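Local structure of 2-(hydroxymethyl)glutarate dehydrogenase (Eubacterium barkeri, 3CKY) at residues A[41-45]-A[46-50]; A[129-133]-A[134-138]; A[174-177]-A[178-182]; A[235-238]-A[239-242]. The protein catalyses the NADH-dependent reduction of 2-formylglutarate to (S)-2-hydroxymethylglutarate, a step in the fermentation of nicotinate. One frame throughout, in Å; residues are numbered along the deposited sequence.

Contact 1 (A[41-45]-A[46-50]); sequences AAVVA and QGAQA
Gln46 opens the turn that ends helix 37-44. Its N makes a weak hydrogen bond, 2.9 Å, to Val43 O. Gly47 comes next and has positive phi (115°). A side chain here would collide with Gln46 O, which calls for glycine. Gly47 N bonds weakly to Val44 O at 3.2 Å. Ala48 N then donates to Val43 O at 3.0 Å and 162°. The bonds of Gly47 and Ala48 make this a Schellman motif. The Ala48 methyl points back at the helix. Ala48 CB lies 3.5 Å from Val43 CG2, which is tight for two carbons. Leu24 of helix 16-25 touches the same methyl. Val44 CA lies 3.4 Å from Ala48 O, a CA-H...O contact. At Ala50, CB rests 3.8 Å from Val44 CG1, the branch anti to the carbonyl carbon (chi1 -54°). The turn joins helix 37-44 to strand 49-50, the second half of a Rossmann beta-alpha-beta unit. Backbone bonds turn the chain, two of them weak, and small apolar groups pack beneath it. The glycine lets the backbone take the angles that these bonds require.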
ATOM      1  N   ALA A  41     -26.590 -33.843  20.962  1.00 69.93           N
ATOM      2  CA  ALA A  41     -27.197 -35.164  20.780  1.00 70.20           C
ATOM      3  C   ALA A  41     -26.334 -36.079  19.907  1.00 70.36           C
ATOM      4  O   ALA A  41     -26.197 -37.272  20.188  1.00 70.50           O
ATOM      5  CB  ALA A  41     -28.598 -35.033  20.187  1.00 70.03           C
ATOM      6  N   ALA A  42     -25.756 -35.515  18.850  1.00 70.70           N
ATOM      7  CA  ALA A  42     -24.871 -36.262  17.956  1.00 70.93           C
ATOM      8  C   ALA A  42     -23.727 -36.944  18.712  1.00 71.14           C
ATOM      9  O   ALA A  42     -23.466 -38.131  18.502  1.00 71.19           O
ATOM     10  CB  ALA A  42     -24.316 -35.344  16.877  1.00 71.05           C
ATOM     11  N   VAL A  43     -23.064 -36.203  19.598  1.00 71.24           N
ATOM     12  CA  VAL A  43     -21.938 -36.752  20.362  1.00 71.39           C
ATOM     13  C   VAL A  43     -22.380 -37.580  21.575  1.00 71.41           C
ATOM     14  O   VAL A  43     -21.701 -38.544  21.941  1.00 71.30           O
ATOM     15  CB  VAL A  43     -20.929 -35.656  20.816  1.00 71.51           C
ATOM     16  CG1 VAL A  43     -20.332 -34.947  19.605  1.00 71.35           C
ATOM     17  CG2 VAL A  43     -21.581 -34.662  21.771  1.00 71.78           C
ATOM     18  N   VAL A  44     -23.511 -37.227  22.189  1.00 71.53           N
ATOM     19  CA  VAL A  44     -24.010 -38.001  23.335  1.00 71.63           C
ATOM     20  C   VAL A  44     -24.375 -39.424  22.912  1.00 71.73           C
ATOM     21  O   VAL A  44     -24.321 -40.348  23.723  1.00 71.79           O
ATOM     22  CB  VAL A  44     -25.230 -37.345  24.048  1.00 71.66           C
ATOM     23  CG1 VAL A  44     -24.921 -35.908  24.462  1.00 71.35           C
ATOM     24  CG2 VAL A  44     -26.478 -37.416  23.183  1.00 71.68           C
ATOM     25  N   ALA A  45     -24.741 -39.592  21.641  1.00 71.80           N
ATOM     26  CA  ALA A  45     -24.992 -40.912  21.067  1.00 71.94           C
ATOM     27  C   ALA A  45     -23.716 -41.752  20.995  1.00 72.06           C
ATOM     28  O   ALA A  45     -23.774 -42.978  21.107  1.00 72.07           O
ATOM     29  CB  ALA A  45     -25.610 -40.774  19.684  1.00 71.95           C
ATOM     30  N   GLN A  46     -22.573 -41.090  20.805  1.00 72.21           N
ATOM     31  CA  GLN A  46     -21.268 -41.767  20.801  1.00 72.34           C
ATOM     32  C   GLN A  46     -20.630 -41.860  22.194  1.00 72.38           C
ATOM     33  O   GLN A  46     -19.511 -42.365  22.331  1.00 72.30           O
ATOM     34  CB  GLN A  46     -20.302 -41.087  19.813  1.00 72.54           C
ATOM     35  CG  GLN A  46     -20.308 -41.704  18.417  1.00 72.80           C
ATOM     36  CD  GLN A  46     -21.620 -41.480  17.689  1.00 73.24           C
ATOM     37  OE1 GLN A  46     -22.059 -40.340  17.518  1.00 73.27           O
ATOM     38  NE2 GLN A  46     -22.250 -42.567  17.247  1.00 72.69           N
ATOM     39  N   GLY A  47     -21.336 -41.383  23.220  1.00 72.43           N
ATOM     40  CA  GLY A  47     -20.903 -41.545  24.611  1.00 72.59           C
ATOM     41  C   GLY A  47     -20.543 -40.271  25.357  1.00 72.71           C
ATOM     42  O   GLY A  47     -20.057 -40.334  26.486  1.00 72.68           O
ATOM     43  N   ALA A  48     -20.771 -39.115  24.741  1.00 72.89           N
ATOM     44  CA  ALA A  48     -20.482 -37.837  25.387  1.00 73.02           C
ATOM     45  C   ALA A  48     -21.482 -37.570  26.505  1.00 73.18           C
ATOM     46  O   ALA A  48     -22.631 -38.011  26.438  1.00 73.01           O
ATOM     47  CB  ALA A  48     -20.524 -36.708  24.372  1.00 72.94           C
ATOM     48  N   GLN A  49     -21.035 -36.855  27.534  1.00 73.34           N
ATOM     49  CA  GLN A  49     -21.912 -36.418  28.611  1.00 73.53           C
ATOM     50  C   GLN A  49     -22.320 -34.957  28.400  1.00 73.44           C
ATOM     51  O   GLN A  49     -21.488 -34.051  28.465  1.00 73.35           O
ATOM     52  CB  GLN A  49     -21.231 -36.608  29.969  1.00 73.70           C
ATOM     53  CG  GLN A  49     -21.083 -38.078  30.373  1.00 74.23           C
ATOM     54  CD  GLN A  49     -20.749 -38.266  31.844  1.00 74.41           C
ATOM     55  OE1 GLN A  49     -19.772 -38.934  32.187  1.00 75.81           O
ATOM     56  NE2 GLN A  49     -21.560 -37.680  32.721  1.00 75.31           N
ATOM     57  N   ALA A  50     -23.608 -34.738  28.136  1.00 73.34           N
ATOM     58  CA  ALA A  50     -24.125 -33.401  27.859  1.00 73.16           C
ATOM     59  C   ALA A  50     -24.111 -32.526  29.113  1.00 73.04           C
ATOM     60  O   ALA A  50     -24.271 -33.021  30.231  1.00 72.96           O
ATOM     61  CB  ALA A  50     -25.532 -33.484  27.285  1.00 73.04           C
TER

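Contact 2 (A[129-133]-A[134-138]); sequences KGAEA and GTLTI
Gly130 O takes the shortest sound bond here, from Thr135 N at 2.9 Å. The donor lies in the carbonyl plane, and the angle at the hydrogen is 154°. A second, weak bond runs from Gly134 N to Ala131 O at 3.4 Å. Gly134 has positive phi (70°), which favours glycine, and a CB there would clash with Ala133 O. These features make Gly134 the C-prime residue of a Schellman motif that ends helix 127-133. Strand 136-141 begins just beyond it and runs in the sheet of the NAD-binding domain, between strands 118-125 and 158-165. The Thr135 side chain lies beside the last helical turn. With chi1 at 61°, Thr135 OG1 sits between the backbone N and the carbonyl carbon, 3.5 Å from Gly130 CA. Thr135 CG2 lies 3.8 Å from Ala133 CB. Leu136, the next residue, reaches back with its branch end to Gly130 and Ala131. Leu136 CD2 is 3.7 Å from Ala131 N, and Leu136 CD1 is 4.2 Å from Ala131 CB. A CB on Gly130 would be tight against Leu136 CD2, so the bare glycine lets the leucine come close. A serine in place of Leu136 would probably open a gap beside Gly130 and Ala131 and lose the apolar contact with Met15. Ala131 also packs on Met15 and Pro18, probable residues of the NAD(+) site.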
ATOM      1  N   LYS A 129     -12.531 -32.902   7.050  1.00 65.29           N
ATOM      2  CA  LYS A 129     -12.092 -34.241   6.659  1.00 65.38           C
ATOM      3  C   LYS A 129     -10.919 -34.733   7.519  1.00 65.28           C
ATOM      4  O   LYS A 129     -10.892 -35.894   7.939  1.00 65.42           O
ATOM      5  CB  LYS A 129     -11.735 -34.280   5.169  1.00 65.49           C
ATOM      6  CG  LYS A 129     -12.925 -33.941   4.263  1.00 65.88           C
ATOM      7  CD  LYS A 129     -12.973 -34.817   3.013  1.00 65.69           C
ATOM      8  CE  LYS A 129     -14.369 -34.834   2.398  1.00 65.50           C
ATOM      9  NZ  LYS A 129     -14.455 -35.780   1.260  1.00 65.78           N
ATOM     10  N   GLY A 130      -9.966 -33.845   7.788  1.00 65.08           N
ATOM     11  CA  GLY A 130      -8.880 -34.146   8.712  1.00 65.00           C
ATOM     12  C   GLY A 130      -9.356 -34.314  10.142  1.00 64.87           C
ATOM     13  O   GLY A 130      -8.790 -35.095  10.898  1.00 64.88           O
ATOM     14  N   ALA A 131     -10.393 -33.570  10.514  1.00 64.80           N
ATOM     15  CA  ALA A 131     -10.988 -33.670  11.840  1.00 64.76           C
ATOM     16  C   ALA A 131     -11.633 -35.045  12.036  1.00 64.69           C
ATOM     17  O   ALA A 131     -11.467 -35.681  13.080  1.00 64.66           O
ATOM     18  CB  ALA A 131     -12.013 -32.564  12.042  1.00 64.71           C
ATOM     19  N   GLU A 132     -12.367 -35.486  11.019  1.00 64.55           N
ATOM     20  CA  GLU A 132     -13.018 -36.795  11.025  1.00 64.58           C
ATOM     21  C   GLU A 132     -12.004 -37.933  11.093  1.00 64.35           C
ATOM     22  O   GLU A 132     -12.137 -38.838  11.911  1.00 64.22           O
ATOM     23  CB  GLU A 132     -13.887 -36.960   9.776  1.00 64.53           C
ATOM     24  CG  GLU A 132     -15.154 -36.113   9.790  1.00 65.01           C
ATOM     25  CD  GLU A 132     -15.854 -36.062   8.440  1.00 65.34           C
ATOM     26  OE1 GLU A 132     -16.764 -35.221   8.282  1.00 66.59           O
ATOM     27  OE2 GLU A 132     -15.503 -36.853   7.538  1.00 66.37           O
ATOM     28  N   ALA A 133     -10.979 -37.862  10.246  1.00 64.19           N
ATOM     29  CA  ALA A 133      -9.945 -38.898  10.185  1.00 63.97           C
ATOM     30  C   ALA A 133      -8.961 -38.854  11.358  1.00 63.79           C
ATOM     31  O   ALA A 133      -8.162 -39.771  11.519  1.00 63.89           O
ATOM     32  CB  ALA A 133      -9.178 -38.799   8.870  1.00 63.93           C
ATOM     33  N   GLY A 134      -9.003 -37.794  12.163  1.00 63.52           N
ATOM     34  CA  GLY A 134      -8.057 -37.624  13.263  1.00 63.31           C
ATOM     35  C   GLY A 134      -6.639 -37.333  12.792  1.00 63.13           C
ATOM     36  O   GLY A 134      -5.669 -37.687  13.470  1.00 63.03           O
ATOM     37  N   THR A 135      -6.523 -36.686  11.633  1.00 62.86           N
ATOM     38  CA  THR A 135      -5.226 -36.437  10.998  1.00 62.65           C
ATOM     39  C   THR A 135      -4.858 -34.956  10.948  1.00 62.40           C
ATOM     40  O   THR A 135      -3.930 -34.567  10.231  1.00 62.05           O
ATOM     41  CB  THR A 135      -5.200 -37.014   9.568  1.00 62.64           C
ATOM     42  OG1 THR A 135      -6.216 -36.388   8.769  1.00 62.56           O
ATOM     43  CG2 THR A 135      -5.423 -38.514   9.610  1.00 62.50           C
ATOM     44  N   LEU A 136      -5.573 -34.139  11.725  1.00 62.32           N
ATOM     45  CA  LEU A 136      -5.318 -32.702  11.797  1.00 62.19           C
ATOM     46  C   LEU A 136      -3.867 -32.388  12.146  1.00 61.95           C
ATOM     47  O   LEU A 136      -3.253 -33.083  12.962  1.00 61.92           O
ATOM     48  CB  LEU A 136      -6.215 -32.049  12.860  1.00 62.17           C
ATOM     49  CG  LEU A 136      -7.702 -31.912  12.554  1.00 62.28           C
ATOM     50  CD1 LEU A 136      -8.423 -31.408  13.794  1.00 61.94           C
ATOM     51  CD2 LEU A 136      -7.939 -30.991  11.365  1.00 61.74           C
ATOM     52  N   THR A 137      -3.328 -31.339  11.531  1.00 61.74           N
ATOM     53  CA  THR A 137      -2.055 -30.770  11.975  1.00 61.81           C
ATOM     54  C   THR A 137      -2.371 -29.738  13.032  1.00 61.64           C
ATOM     55  O   THR A 137      -3.210 -28.871  12.821  1.00 61.77           O
ATOM     56  CB  THR A 137      -1.263 -30.144  10.818  1.00 61.74           C
ATOM     57  OG1 THR A 137      -0.875 -31.183   9.916  1.00 61.45           O
ATOM     58  CG2 THR A 137      -0.012 -29.433  11.327  1.00 61.66           C
ATOM     59  N   ILE A 138      -1.725 -29.858  14.182  1.00 61.91           N
ATOM     60  CA  ILE A 138      -2.006 -29.003  15.325  1.00 61.98           C
ATOM     61  C   ILE A 138      -0.741 -28.258  15.730  1.00 62.15           C
ATOM     62  O   ILE A 138       0.287 -28.879  16.009  1.00 62.02           O
ATOM     63  CB  ILE A 138      -2.569 -29.814  16.510  1.00 62.12           C
ATOM     64  CG1 ILE A 138      -3.842 -30.574  16.069  1.00 62.24           C
ATOM     65  CG2 ILE A 138      -2.852 -28.895  17.706  1.00 61.80           C
ATOM     66  CD1 ILE A 138      -4.538 -31.377  17.169  1.00 61.87           C
TER

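Contact 3 (A[174-177]-A[178-182]); sequences KIVN and NLLLG
Lys174 and Asn178 meet one turn apart on the long helix 169-197, a buried i to i+4 contact that holds the probable active-site lysine. Asn178 N donates to Lys174 O at 3.0 Å. Leu179 to Ile175 and Leu181 to Asn177 repeat the helical pattern. The bond from Leu180 N to Val176 O is weak. In the lysine, CG lies opposite the backbone N across the CA-CB bond (chi1 180°), and the chain bends at chi2 (98°). This brings Lys174 CE to 3.7 Å from Asn178 ND2, where the two side chains pass at a slant. A water joins their polar ends: it accepts from Lys174 NZ at 2.9 Å and donates to Asn178 OD1 at 2.9 Å. Lys174 NZ also bonds to Val124 O. Asn178 OD1 takes a second bond, from Asn177 ND2 at 3.1 Å. The two amide planes are 65° apart, and the donor is tilted out of the acceptor's carbonyl plane. Asn177 in turn binds Gly214 N and Ser213 OG of the second subunit. Asn178 OD1 is thus gripped by a water and an amide, which should fix how its amide is turned. Asn178 is then a likely second-shell residue: through the water it probably helps to position Lys174 NZ, alongside Val124 O, and Asn177 links it to the second subunit.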
ATOM      1  N   LYS A 174       0.253 -20.215  12.008  1.00 41.26           N
ATOM      2  CA  LYS A 174      -0.958 -20.252  11.192  1.00 41.19           C
ATOM      3  C   LYS A 174      -1.137 -18.922  10.454  1.00 40.29           C
ATOM      4  O   LYS A 174      -1.297 -18.893   9.254  1.00 39.47           O
ATOM      5  CB  LYS A 174      -2.163 -20.546  12.094  1.00 41.63           C
ATOM      6  CG  LYS A 174      -3.508 -20.614  11.413  1.00 42.59           C
ATOM      7  CD  LYS A 174      -3.924 -22.035  11.127  1.00 46.43           C
ATOM      8  CE  LYS A 174      -5.249 -22.107  10.312  1.00 46.96           C
ATOM      9  NZ  LYS A 174      -5.474 -23.497   9.760  1.00 46.96           N
ATOM     10  N   ILE A 175      -1.094 -17.826  11.196  1.00 40.13           N
ATOM     11  CA  ILE A 175      -1.215 -16.486  10.622  1.00 40.03           C
ATOM     12  C   ILE A 175      -0.178 -16.236   9.506  1.00 39.91           C
ATOM     13  O   ILE A 175      -0.512 -15.682   8.448  1.00 39.51           O
ATOM     14  CB  ILE A 175      -1.104 -15.418  11.726  1.00 39.76           C
ATOM     15  CG1 ILE A 175      -2.395 -15.387  12.556  1.00 40.18           C
ATOM     16  CG2 ILE A 175      -0.801 -14.075  11.133  1.00 39.56           C
ATOM     17  CD1 ILE A 175      -2.298 -14.615  13.856  1.00 39.77           C
ATOM     18  N   VAL A 176       1.066 -16.660   9.748  1.00 39.69           N
ATOM     19  CA  VAL A 176       2.149 -16.472   8.787  1.00 39.73           C
ATOM     20  C   VAL A 176       1.942 -17.326   7.539  1.00 39.80           C
ATOM     21  O   VAL A 176       2.186 -16.864   6.415  1.00 40.13           O
ATOM     22  CB  VAL A 176       3.529 -16.760   9.401  1.00 39.62           C
ATOM     23  CG1 VAL A 176       4.591 -16.786   8.320  1.00 39.41           C
ATOM     24  CG2 VAL A 176       3.866 -15.715  10.486  1.00 39.63           C
ATOM     25  N   ASN A 177       1.481 -18.558   7.719  1.00 39.67           N
ATOM     26  CA  ASN A 177       1.183 -19.401   6.575  1.00 39.84           C
ATOM     27  C   ASN A 177       0.077 -18.825   5.698  1.00 39.86           C
ATOM     28  O   ASN A 177       0.226 -18.747   4.485  1.00 39.94           O
ATOM     29  CB  ASN A 177       0.800 -20.817   7.011  1.00 39.78           C
ATOM     30  CG  ASN A 177       0.422 -21.705   5.822  1.00 39.59           C
ATOM     31  OD1 ASN A 177       1.286 -22.156   5.080  1.00 39.21           O
ATOM     32  ND2 ASN A 177      -0.883 -21.937   5.631  1.00 38.30           N
ATOM     33  N   ASN A 178      -1.035 -18.439   6.323  1.00 40.08           N
ATOM     34  CA  ASN A 178      -2.227 -17.955   5.604  1.00 40.32           C
ATOM     35  C   ASN A 178      -2.068 -16.590   4.952  1.00 40.53           C
ATOM     36  O   ASN A 178      -2.719 -16.300   3.959  1.00 41.09           O
ATOM     37  CB  ASN A 178      -3.411 -17.900   6.560  1.00 40.33           C
ATOM     38  CG  ASN A 178      -3.833 -19.273   7.034  1.00 41.28           C
ATOM     39  OD1 ASN A 178      -3.312 -20.292   6.582  1.00 42.71           O
ATOM     40  ND2 ASN A 178      -4.759 -19.310   7.969  1.00 43.47           N
ATOM     41  N   LEU A 179      -1.226 -15.759   5.555  1.00 40.75           N
ATOM     42  CA  LEU A 179      -0.732 -14.500   4.977  1.00 40.65           C
ATOM     43  C   LEU A 179      -0.042 -14.768   3.642  1.00 40.45           C
ATOM     44  O   LEU A 179      -0.286 -14.084   2.669  1.00 40.71           O
ATOM     45  CB  LEU A 179       0.247 -13.881   5.984  1.00 40.74           C
ATOM     46  CG  LEU A 179       1.228 -12.739   5.774  1.00 41.44           C
ATOM     47  CD1 LEU A 179       1.928 -12.487   7.135  1.00 40.86           C
ATOM     48  CD2 LEU A 179       2.251 -12.977   4.649  1.00 39.79           C
ATOM     49  N   LEU A 180       0.826 -15.770   3.614  1.00 40.34           N
ATOM     50  CA  LEU A 180       1.574 -16.096   2.410  1.00 40.01           C
ATOM     51  C   LEU A 180       0.661 -16.643   1.329  1.00 39.98           C
ATOM     52  O   LEU A 180       0.805 -16.257   0.166  1.00 39.85           O
ATOM     53  CB  LEU A 180       2.703 -17.086   2.723  1.00 40.05           C
ATOM     54  CG  LEU A 180       3.859 -16.496   3.535  1.00 39.66           C
ATOM     55  CD1 LEU A 180       4.790 -17.601   4.039  1.00 38.23           C
ATOM     56  CD2 LEU A 180       4.614 -15.457   2.687  1.00 37.62           C
ATOM     57  N   LEU A 181      -0.272 -17.528   1.710  1.00 39.68           N
ATOM     58  CA  LEU A 181      -1.309 -18.000   0.789  1.00 39.48           C
ATOM     59  C   LEU A 181      -2.058 -16.834   0.133  1.00 39.40           C
ATOM     60  O   LEU A 181      -2.223 -16.799  -1.086  1.00 39.32           O
ATOM     61  CB  LEU A 181      -2.320 -18.899   1.513  1.00 39.44           C
ATOM     62  CG  LEU A 181      -3.507 -19.444   0.696  1.00 39.06           C
ATOM     63  CD1 LEU A 181      -3.016 -20.227  -0.567  1.00 36.68           C
ATOM     64  CD2 LEU A 181      -4.412 -20.320   1.558  1.00 38.19           C
ATOM     65  N   GLY A 182      -2.524 -15.896   0.955  1.00 39.34           N
ATOM     66  CA  GLY A 182      -3.242 -14.724   0.472  1.00 39.41           C
ATOM     67  C   GLY A 182      -2.432 -13.828  -0.439  1.00 39.23           C
ATOM     68  O   GLY A 182      -2.908 -13.430  -1.498  1.00 39.27           O
TER
HETATM   69  O   HOH W   1      -3.258 -22.847   7.992  1.00 72.22           O

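Contact 4 (A[235-238]-A[239-242]); sequences GFAM and DLQH
Ala237, at the N-cap position of helix 238-255, accepts Gln241 N at its O (3.1 Å, 167° at the hydrogen) to open the first helical turn, and Met238 O accepts His242 N at 2.9 Å one residue on. Ala237 O also takes a weak, bent bond from Leu240 N. Phe236 precedes it, and its ring reaches forward to the helix. CG is anti to the backbone N (chi1 -176°), which puts the ring beside Leu240 and Gln241. Phe236 CZ lies 3.7 Å from Leu240 CB. On the same ring, Phe236 CE2 is 3.6 Å from Gln241 N and 3.7 Å from Gln241 CB. Leu240 CD1 also reaches Ala237 CB at 4.0 Å. Were Phe236 replaced by an alanine, Leu240 CB and the Gln241 backbone N and CB would be likely to lose the ring they rest against, with a gap opened at the start of the helix. Asp239 has a different role. Asp239 OD1 forms a salt bridge with Arg273 NH1, and its charge near the positive end of the helix dipole is probably favourable. Met238 packs on Phe269 of helix 260-274, while His242 touches Thr266 and Glu270 of that helix and also Lys253 of the third subunit. The start of helix 238-255 is thus held against helix 260-274 and against the loop at 277-284, where Asp281 OD1 bonds to Phe236 N.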
ATOM      1  N   GLY A 235     -14.206 -24.352  -2.095  1.00 42.45           N
ATOM      2  CA  GLY A 235     -12.828 -23.986  -1.814  1.00 42.37           C
ATOM      3  C   GLY A 235     -12.711 -23.262  -0.484  1.00 42.36           C
ATOM      4  O   GLY A 235     -13.332 -23.638   0.507  1.00 42.44           O
ATOM      5  N   PHE A 236     -11.905 -22.213  -0.475  1.00 42.56           N
ATOM      6  CA  PHE A 236     -11.637 -21.456   0.731  1.00 42.10           C
ATOM      7  C   PHE A 236     -12.193 -20.045   0.517  1.00 41.61           C
ATOM      8  O   PHE A 236     -11.671 -19.274  -0.297  1.00 41.15           O
ATOM      9  CB  PHE A 236     -10.138 -21.451   0.999  1.00 42.69           C
ATOM     10  CG  PHE A 236      -9.764 -20.768   2.267  1.00 43.35           C
ATOM     11  CD1 PHE A 236     -10.309 -21.182   3.479  1.00 44.42           C
ATOM     12  CD2 PHE A 236      -8.871 -19.710   2.262  1.00 44.29           C
ATOM     13  CE1 PHE A 236      -9.968 -20.547   4.658  1.00 44.75           C
ATOM     14  CE2 PHE A 236      -8.540 -19.067   3.438  1.00 44.85           C
ATOM     15  CZ  PHE A 236      -9.076 -19.487   4.641  1.00 43.99           C
ATOM     16  N   ALA A 237     -13.259 -19.732   1.252  1.00 40.82           N
ATOM     17  CA  ALA A 237     -14.020 -18.495   1.057  1.00 40.83           C
ATOM     18  C   ALA A 237     -13.141 -17.258   1.102  1.00 40.34           C
ATOM     19  O   ALA A 237     -12.263 -17.134   1.957  1.00 40.16           O
ATOM     20  CB  ALA A 237     -15.159 -18.371   2.095  1.00 40.17           C
ATOM     21  N   MET A 238     -13.392 -16.348   0.164  1.00 40.36           N
ATOM     22  CA  MET A 238     -12.661 -15.084   0.088  1.00 40.34           C
ATOM     23  C   MET A 238     -12.760 -14.303   1.410  1.00 40.22           C
ATOM     24  O   MET A 238     -11.782 -13.696   1.841  1.00 40.13           O
ATOM     25  CB  MET A 238     -13.185 -14.248  -1.077  1.00 40.06           C
ATOM     26  CG  MET A 238     -12.318 -13.039  -1.396  1.00 40.22           C
ATOM     27  SD  MET A 238     -12.967 -12.023  -2.724  1.00 40.85           S
ATOM     28  CE  MET A 238     -12.920 -13.134  -4.137  1.00 38.50           C
ATOM     29  N   ASP A 239     -13.936 -14.339   2.046  1.00 40.17           N
ATOM     30  CA  ASP A 239     -14.131 -13.693   3.344  1.00 40.28           C
ATOM     31  C   ASP A 239     -13.148 -14.222   4.375  1.00 40.25           C
ATOM     32  O   ASP A 239     -12.631 -13.461   5.185  1.00 40.31           O
ATOM     33  CB  ASP A 239     -15.561 -13.892   3.865  1.00 39.91           C
ATOM     34  CG  ASP A 239     -16.600 -13.068   3.107  1.00 39.69           C
ATOM     35  OD1 ASP A 239     -16.295 -11.951   2.625  1.00 38.56           O
ATOM     36  OD2 ASP A 239     -17.749 -13.528   2.998  1.00 39.74           O
ATOM     37  N   LEU A 240     -12.884 -15.524   4.335  1.00 40.25           N
ATOM     38  CA  LEU A 240     -12.020 -16.152   5.327  1.00 40.33           C
ATOM     39  C   LEU A 240     -10.547 -15.819   5.101  1.00 40.08           C
ATOM     40  O   LEU A 240      -9.818 -15.512   6.035  1.00 39.96           O
ATOM     41  CB  LEU A 240     -12.254 -17.655   5.365  1.00 40.16           C
ATOM     42  CG  LEU A 240     -13.648 -18.061   5.834  1.00 42.16           C
ATOM     43  CD1 LEU A 240     -13.847 -19.578   5.723  1.00 41.90           C
ATOM     44  CD2 LEU A 240     -13.918 -17.561   7.279  1.00 42.62           C
ATOM     45  N   GLN A 241     -10.120 -15.859   3.849  1.00 40.16           N
ATOM     46  CA  GLN A 241      -8.774 -15.439   3.486  1.00 40.22           C
ATOM     47  C   GLN A 241      -8.511 -13.966   3.851  1.00 40.10           C
ATOM     48  O   GLN A 241      -7.430 -13.624   4.307  1.00 39.66           O
ATOM     49  CB  GLN A 241      -8.541 -15.650   1.984  1.00 40.01           C
ATOM     50  CG  GLN A 241      -7.169 -15.196   1.510  1.00 40.35           C
ATOM     51  CD  GLN A 241      -6.027 -15.941   2.214  1.00 41.17           C
ATOM     52  OE1 GLN A 241      -5.413 -15.429   3.162  1.00 43.01           O
ATOM     53  NE2 GLN A 241      -5.745 -17.153   1.764  1.00 40.95           N
ATOM     54  N   HIS A 242      -9.505 -13.114   3.605  1.00 40.26           N
ATOM     55  CA  HIS A 242      -9.472 -11.711   3.991  1.00 40.54           C
ATOM     56  C   HIS A 242      -9.352 -11.546   5.513  1.00 40.49           C
ATOM     57  O   HIS A 242      -8.551 -10.748   5.993  1.00 40.27           O
ATOM     58  CB  HIS A 242     -10.736 -10.982   3.483  1.00 40.50           C
ATOM     59  CG  HIS A 242     -10.747  -9.521   3.807  1.00 40.59           C
ATOM     60  ND1 HIS A 242     -10.043  -8.598   3.063  1.00 41.92           N
ATOM     61  CD2 HIS A 242     -11.323  -8.831   4.821  1.00 39.65           C
ATOM     62  CE1 HIS A 242     -10.214  -7.398   3.591  1.00 40.69           C
ATOM     63  NE2 HIS A 242     -10.981  -7.515   4.658  1.00 40.06           N
TER

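Contacts 1 and 2 both end helices of the NAD-binding domain with Schellman motifs and lead into strands of one sheet. Their centres are 20 Å apart, and contact 1 lies at the far end, 35 Å from contact 3 between centres. Contacts 3 and 4 belong to the later, helical part of the chain. Their centres are 12 Å apart and they touch, Gln241 packing on Leu181 and Gly182. Contacts 2 and 4 approach the probable active site from different parts of the fold: the side chains of Leu136 and Phe236 come to about 8 Å and about 7 Å of that of Lys174 in contact 3. Contact 2 nevertheless touches neither contact 3 nor contact 4.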